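PDB 5HAM: RickCE from Rickettsia bellii, which is a bacterial effector whose catalytic part, held in this fragment, is a CE-clan cysteine protease that probably cleaves ubiquitin from its conjugates. Local coordinates for residues 200-214 with 228-242. Sequence-based numbering, arbitrary orientation.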
loop_
_atom_site.group_PDB
_atom_site.type_symbol
_atom_site.label_atom_id
_atom_site.label_comp_id
_atom_site.label_asym_id
_atom_site.label_seq_id
_atom_site.Cartn_x
_atom_site.Cartn_y
_atom_site.Cartn_z
ATOM N N GLU A 200 -14.073 0.174 -9.087
ATOM C CA GLU A 200 -14.035 0.471 -10.516
ATOM C C GLU A 200 -13.564 -0.742 -11.272
ATOM O O GLU A 200 -13.846 -0.878 -12.473
ATOM C CB GLU A 200 -13.096 1.640 -10.814
ATOM C CG GLU A 200 -13.506 2.948 -10.160
ATOM C CD GLU A 200 -14.669 3.619 -10.874
ATOM O OE1 GLU A 200 -15.736 3.792 -10.249
ATOM O OE2 GLU A 200 -14.517 3.976 -12.061
ATOM N N GLN A 201 -12.871 -1.615 -10.536
ATOM C CA GLN A 201 -12.167 -2.791 -11.065
ATOM C C GLN A 201 -11.748 -2.642 -12.520
ATOM O O GLN A 201 -12.208 -3.369 -13.405
ATOM C CB GLN A 201 -12.933 -4.109 -10.825
ATOM C CG GLN A 201 -14.422 -3.985 -10.663
ATOM C CD GLN A 201 -15.087 -5.328 -10.369
ATOM O OE1 GLN A 201 -14.469 -6.382 -10.514
ATOM N NE2 GLN A 201 -16.342 -5.294 -9.951
ATOM N N THR A 202 -10.890 -1.668 -12.777
ATOM C CA THR A 202 -10.501 -1.419 -14.150
ATOM C C THR A 202 -9.041 -1.750 -14.316
ATOM O O THR A 202 -8.176 -1.014 -13.843
ATOM C CB THR A 202 -10.726 0.030 -14.530
ATOM O OG1 THR A 202 -12.081 0.372 -14.246
ATOM C CG2 THR A 202 -10.428 0.251 -16.012
ATOM N N LYS A 203 -8.774 -2.879 -14.962
ATOM C CA LYS A 203 -7.410 -3.259 -15.238
ATOM C C LYS A 203 -6.854 -2.220 -16.190
ATOM O O LYS A 203 -7.453 -1.940 -17.233
ATOM C CB LYS A 203 -7.340 -4.653 -15.872
ATOM C CG LYS A 203 -5.936 -5.048 -16.281
ATOM C CD LYS A 203 -5.921 -6.228 -17.248
ATOM C CE LYS A 203 -5.215 -7.448 -16.652
ATOM N NZ LYS A 203 -4.985 -8.548 -17.660
ATOM N N GLN A 204 -5.719 -1.638 -15.829
ATOM C CA GLN A 204 -5.129 -0.604 -16.667
ATOM C C GLN A 204 -3.786 -1.022 -17.237
ATOM O O GLN A 204 -3.558 -0.919 -18.438
ATOM C CB GLN A 204 -5.046 0.724 -15.911
ATOM C CG GLN A 204 -6.400 1.324 -15.744
ATOM C CD GLN A 204 -6.452 2.425 -14.708
ATOM O OE1 GLN A 204 -5.796 2.347 -13.664
ATOM N NE2 GLN A 204 -7.241 3.462 -14.989
ATOM N N GLN A 205 -2.906 -1.516 -16.379
ATOM C CA GLN A 205 -1.609 -1.999 -16.834
ATOM C C GLN A 205 -1.101 -3.027 -15.850
ATOM O O GLN A 205 -1.207 -2.836 -14.637
ATOM C CB GLN A 205 -0.620 -0.839 -16.966
ATOM C CG GLN A 205 0.745 -1.264 -17.495
ATOM C CD GLN A 205 1.528 -0.108 -18.063
ATOM O OE1 GLN A 205 0.956 0.900 -18.472
ATOM N NE2 GLN A 205 2.849 -0.241 -18.088
ATOM N N THR A 206 -0.549 -4.124 -16.352
ATOM C CA THR A 206 -0.127 -5.204 -15.457
ATOM C C THR A 206 1.314 -5.102 -14.978
ATOM O O THR A 206 1.783 -5.976 -14.275
ATOM C CB THR A 206 -0.361 -6.582 -16.064
ATOM O OG1 THR A 206 0.397 -6.700 -17.271
ATOM C CG2 THR A 206 -1.828 -6.757 -16.382
ATOM N N ASP A 207 2.012 -4.037 -15.347
ATOM C CA ASP A 207 3.317 -3.775 -14.760
ATOM C C ASP A 207 3.143 -3.132 -13.393
ATOM O O ASP A 207 2.493 -2.087 -13.264
ATOM C CB ASP A 207 4.147 -2.859 -15.653
ATOM C CG ASP A 207 4.270 -3.383 -17.062
ATOM O OD1 ASP A 207 3.498 -4.294 -17.425
ATOM O OD2 ASP A 207 5.133 -2.880 -17.811
ATOM N N GLN A 208 3.730 -3.750 -12.374
ATOM C CA GLN A 208 3.677 -3.181 -11.037
ATOM C C GLN A 208 4.398 -1.830 -10.994
ATOM O O GLN A 208 4.124 -1.002 -10.137
ATOM C CB GLN A 208 4.242 -4.145 -9.979
ATOM C CG GLN A 208 4.074 -3.630 -8.550
ATOM C CD GLN A 208 3.867 -4.742 -7.549
ATOM O OE1 GLN A 208 3.567 -5.881 -7.921
ATOM N NE2 GLN A 208 4.032 -4.422 -6.264
ATOM N N SER A 209 5.302 -1.599 -11.935
ATOM C CA SER A 209 5.958 -0.301 -12.032
ATOM C C SER A 209 4.946 0.818 -12.297
ATOM O O SER A 209 5.177 1.971 -11.941
ATOM C CB SER A 209 7.016 -0.316 -13.138
ATOM O OG SER A 209 6.458 -0.758 -14.363
ATOM N N ALA A 210 3.827 0.473 -12.925
ATOM C CA ALA A 210 2.877 1.484 -13.369
ATOM C C ALA A 210 1.811 1.822 -12.324
ATOM O O ALA A 210 1.063 2.790 -12.506
ATOM C CB ALA A 210 2.234 1.083 -14.708
ATOM N N CYS A 211 1.762 1.047 -11.235
ATOM C CA CYS A 211 0.808 1.291 -10.130
ATOM C C CYS A 211 0.752 2.719 -9.616
ATOM O O CYS A 211 -0.332 3.260 -9.411
ATOM C CB CYS A 211 1.069 0.352 -8.947
ATOM S SG CYS A 211 0.620 -1.351 -9.315
ATOM N N GLY A 212 1.906 3.336 -9.399
ATOM C CA GLY A 212 1.921 4.698 -8.895
ATOM C C GLY A 212 1.476 5.707 -9.943
ATOM O O GLY A 212 0.844 6.726 -9.616
ATOM N N VAL A 213 1.801 5.426 -11.205
ATOM C CA VAL A 213 1.413 6.314 -12.291
ATOM C C VAL A 213 -0.109 6.434 -12.336
ATOM O O VAL A 213 -0.653 7.541 -12.329
ATOM C CB VAL A 213 1.940 5.806 -13.662
ATOM C CG1 VAL A 213 1.756 6.866 -14.724
ATOM C CG2 VAL A 213 3.411 5.426 -13.564
ATOM N N PHE A 214 -0.789 5.288 -12.349
ATOM C CA PHE A 214 -2.249 5.246 -12.433
ATOM C C PHE A 214 -2.976 5.576 -11.129
ATOM O O PHE A 214 -4.095 6.106 -11.152
ATOM C CB PHE A 214 -2.719 3.901 -12.983
ATOM C CG PHE A 214 -2.577 3.791 -14.463
ATOM C CD1 PHE A 214 -3.559 4.301 -15.303
ATOM C CD2 PHE A 214 -1.445 3.202 -15.021
ATOM C CE1 PHE A 214 -3.439 4.221 -16.667
ATOM C CE2 PHE A 214 -1.306 3.121 -16.391
ATOM C CZ PHE A 214 -2.311 3.636 -17.223
ATOM N N ILE A 228 -12.215 7.349 -14.999
ATOM C CA ILE A 228 -10.811 6.970 -15.102
ATOM C C ILE A 228 -10.510 6.395 -16.486
ATOM O O ILE A 228 -11.429 6.145 -17.271
ATOM C CB ILE A 228 -10.417 5.957 -14.007
ATOM C CG1 ILE A 228 -11.122 4.620 -14.211
ATOM C CG2 ILE A 228 -10.738 6.509 -12.622
ATOM C CD1 ILE A 228 -10.679 3.575 -13.194
ATOM N N LEU A 229 -9.228 6.209 -16.789
ATOM C CA LEU A 229 -8.822 5.668 -18.079
ATOM C C LEU A 229 -9.260 4.218 -18.199
ATOM O O LEU A 229 -8.910 3.404 -17.364
ATOM C CB LEU A 229 -7.305 5.760 -18.241
ATOM C CG LEU A 229 -6.706 7.159 -18.362
ATOM C CD1 LEU A 229 -5.225 7.132 -18.006
ATOM C CD2 LEU A 229 -6.918 7.651 -19.777
ATOM N N SER A 230 -10.019 3.898 -19.236
ATOM C CA SER A 230 -10.530 2.546 -19.377
ATOM C C SER A 230 -9.398 1.586 -19.689
ATOM O O SER A 230 -8.252 2.005 -19.924
ATOM C CB SER A 230 -11.551 2.481 -20.497
ATOM O OG SER A 230 -10.900 2.638 -21.733
ATOM N N THR A 231 -9.720 0.294 -19.685
ATOM C CA THR A 231 -8.742 -0.721 -20.051
ATOM C C THR A 231 -8.234 -0.417 -21.453
ATOM O O THR A 231 -7.036 -0.438 -21.705
ATOM C CB THR A 231 -9.315 -2.152 -19.971
ATOM O OG1 THR A 231 -9.709 -2.443 -18.620
ATOM C CG2 THR A 231 -8.255 -3.155 -20.382
ATOM N N GLU A 232 -9.158 -0.067 -22.344
ATOM C CA GLU A 232 -8.832 0.235 -23.733
ATOM C C GLU A 232 -7.848 1.407 -23.892
ATOM O O GLU A 232 -6.808 1.270 -24.538
ATOM C CB GLU A 232 -10.120 0.479 -24.527
ATOM C CG GLU A 232 -9.987 0.355 -26.036
ATOM C CD GLU A 232 -9.707 -1.071 -26.515
ATOM O OE1 GLU A 232 -9.499 -1.982 -25.675
ATOM O OE2 GLU A 232 -9.698 -1.277 -27.751
ATOM N N GLU A 233 -8.168 2.545 -23.283
ATOM C CA GLU A 233 -7.290 3.720 -23.333
ATOM C C GLU A 233 -5.965 3.530 -22.595
ATOM O O GLU A 233 -5.030 4.300 -22.777
ATOM C CB GLU A 233 -7.998 4.943 -22.750
ATOM C CG GLU A 233 -9.343 5.253 -23.383
ATOM C CD GLU A 233 -10.230 6.119 -22.480
ATOM O OE1 GLU A 233 -10.182 5.954 -21.231
ATOM O OE2 GLU A 233 -10.978 6.961 -23.026
ATOM N N SER A 234 -5.887 2.520 -21.742
ATOM C CA SER A 234 -4.711 2.366 -20.906
ATOM C C SER A 234 -3.639 1.573 -21.610
ATOM O O SER A 234 -2.484 1.601 -21.210
ATOM C CB SER A 234 -5.081 1.705 -19.596
ATOM O OG SER A 234 -5.791 2.619 -18.790
ATOM N N LYS A 235 -4.028 0.877 -22.672
ATOM C CA LYS A 235 -3.096 0.078 -23.459
ATOM C C LYS A 235 -1.998 0.953 -24.058
ATOM O O LYS A 235 -2.093 2.180 -24.043
ATOM C CB LYS A 235 -3.851 -0.668 -24.566
ATOM C CG LYS A 235 -4.919 -1.615 -24.039
ATOM C CD LYS A 235 -5.589 -2.412 -25.150
ATOM C CE LYS A 235 -6.593 -3.420 -24.590
ATOM N NZ LYS A 235 -7.309 -4.168 -25.670
ATOM N N GLY A 236 -0.948 0.317 -24.569
ATOM C CA GLY A 236 0.098 1.024 -25.291
ATOM C C GLY A 236 1.051 1.799 -24.404
ATOM O O GLY A 236 1.475 1.312 -23.355
ATOM N N GLU A 237 1.393 3.012 -24.829
ATOM C CA GLU A 237 2.358 3.834 -24.100
ATOM C C GLU A 237 1.720 4.886 -23.168
ATOM O O GLU A 237 2.403 5.801 -22.697
ATOM C CB GLU A 237 3.331 4.501 -25.079
ATOM N N LYS A 238 0.424 4.744 -22.898
ATOM C CA LYS A 238 -0.292 5.676 -22.026
ATOM C C LYS A 238 0.428 5.815 -20.671
ATOM O O LYS A 238 0.669 6.930 -20.202
ATOM C CB LYS A 238 -1.750 5.224 -21.851
ATOM C CG LYS A 238 -2.657 6.209 -21.116
ATOM C CD LYS A 238 -2.573 7.574 -21.745
ATOM C CE LYS A 238 -3.528 8.556 -21.095
ATOM N NZ LYS A 238 -3.531 9.920 -21.724
ATOM N N GLY A 239 0.791 4.681 -20.067
ATOM C CA GLY A 239 1.569 4.663 -18.839
ATOM C C GLY A 239 2.846 5.480 -18.970
ATOM O O GLY A 239 3.201 6.228 -18.066
ATOM N N LEU A 240 3.536 5.353 -20.098
ATOM C CA LEU A 240 4.701 6.197 -20.361
ATOM C C LEU A 240 4.368 7.679 -20.425
ATOM O O LEU A 240 5.038 8.492 -19.787
ATOM C CB LEU A 240 5.398 5.802 -21.662
ATOM C CG LEU A 240 6.591 4.862 -21.526
ATOM C CD1 LEU A 240 6.123 3.429 -21.247
ATOM C CD2 LEU A 240 7.442 4.944 -22.777
ATOM N N ARG A 241 3.353 8.032 -21.214
ATOM C CA ARG A 241 2.987 9.436 -21.402
ATOM C C ARG A 241 2.567 10.073 -20.077
ATOM O O ARG A 241 2.885 11.233 -19.798
ATOM C CB ARG A 241 1.863 9.573 -22.433
ATOM C CG ARG A 241 2.094 8.784 -23.721
ATOM C CD ARG A 241 0.814 8.741 -24.564
ATOM N NE ARG A 241 0.511 7.408 -25.086
ATOM C CZ ARG A 241 0.995 6.917 -26.226
ATOM N NH1 ARG A 241 1.819 7.646 -26.974
ATOM N NH2 ARG A 241 0.657 5.693 -26.618
ATOM N N LEU A 242 1.846 9.307 -19.265
ATOM C CA LEU A 242 1.436 9.782 -17.958
ATOM C C LEU A 242 2.675 10.037 -17.111
ATOM O O LEU A 242 2.779 11.063 -16.434
ATOM C CB LEU A 242 0.533 8.762 -17.277
ATOM C CG LEU A 242 -0.943 8.700 -17.665
ATOM C CD1 LEU A 242 -1.604 7.496 -16.980
ATOM C CD2 LEU A 242 -1.632 9.997 -17.264
HETATM O O HOH W 1 -14.203 6.020 -13.583
HETATM O O HOH W 2 -4.967 -1.741 -20.372
HETATM O O HOH W 3 -0.004 1.786 -20.593
#
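Gln204 meets Leu229 through a side chain whose CG stands anti to the carbonyl carbon (chi1 -72°) and which runs extended from there, carrying the amide to the backbone of 228-242. NE2 gives a nearly straight bond (173°) to a lone pair of Leu229 O, 2.9 Å away in that carbonyl's plane, and the oxygen lies in the amide plane of Gln204. Asn218 ND2, on helix 211-223, binds Gln204 OE1, so both ends of the amide are gripped and its rotation is fixed. At the preceding residue, Lys203 O accepts on a lone pair from Thr231 OG1 at 2.7 Å. Phe214 CG is likewise anti to its carbonyl carbon (chi1 -78°), and the ring is sandwiched, both partners offset toward its rim: Leu242 CD1 makes a CH-pi contact, 4.0 Å from the centroid, and Gln204 CB covers the opposite face. In this CE-clan domain, the loop after edge strand 196-199 and the Cys-Gly start of helix 211-223, where Cys211 is probably the nucleophile, thus join weakly bonded helix 231-234 and helix 238-251. Ser230 and Glu233 close a capping box, and Ser234 OG hydrogen-bonds Ser230 O from above the carbonyl plane, 3.6 Å from Phe214 CE1. Val213 CG1 presses on Leu242 CB at 3.4 Å. At the other end, Ile228 CD1 and Thr202 meet tip to tip, 3.7 Å from CD1 to OG1, and a water links Glu200 OE2 to Ile228 N.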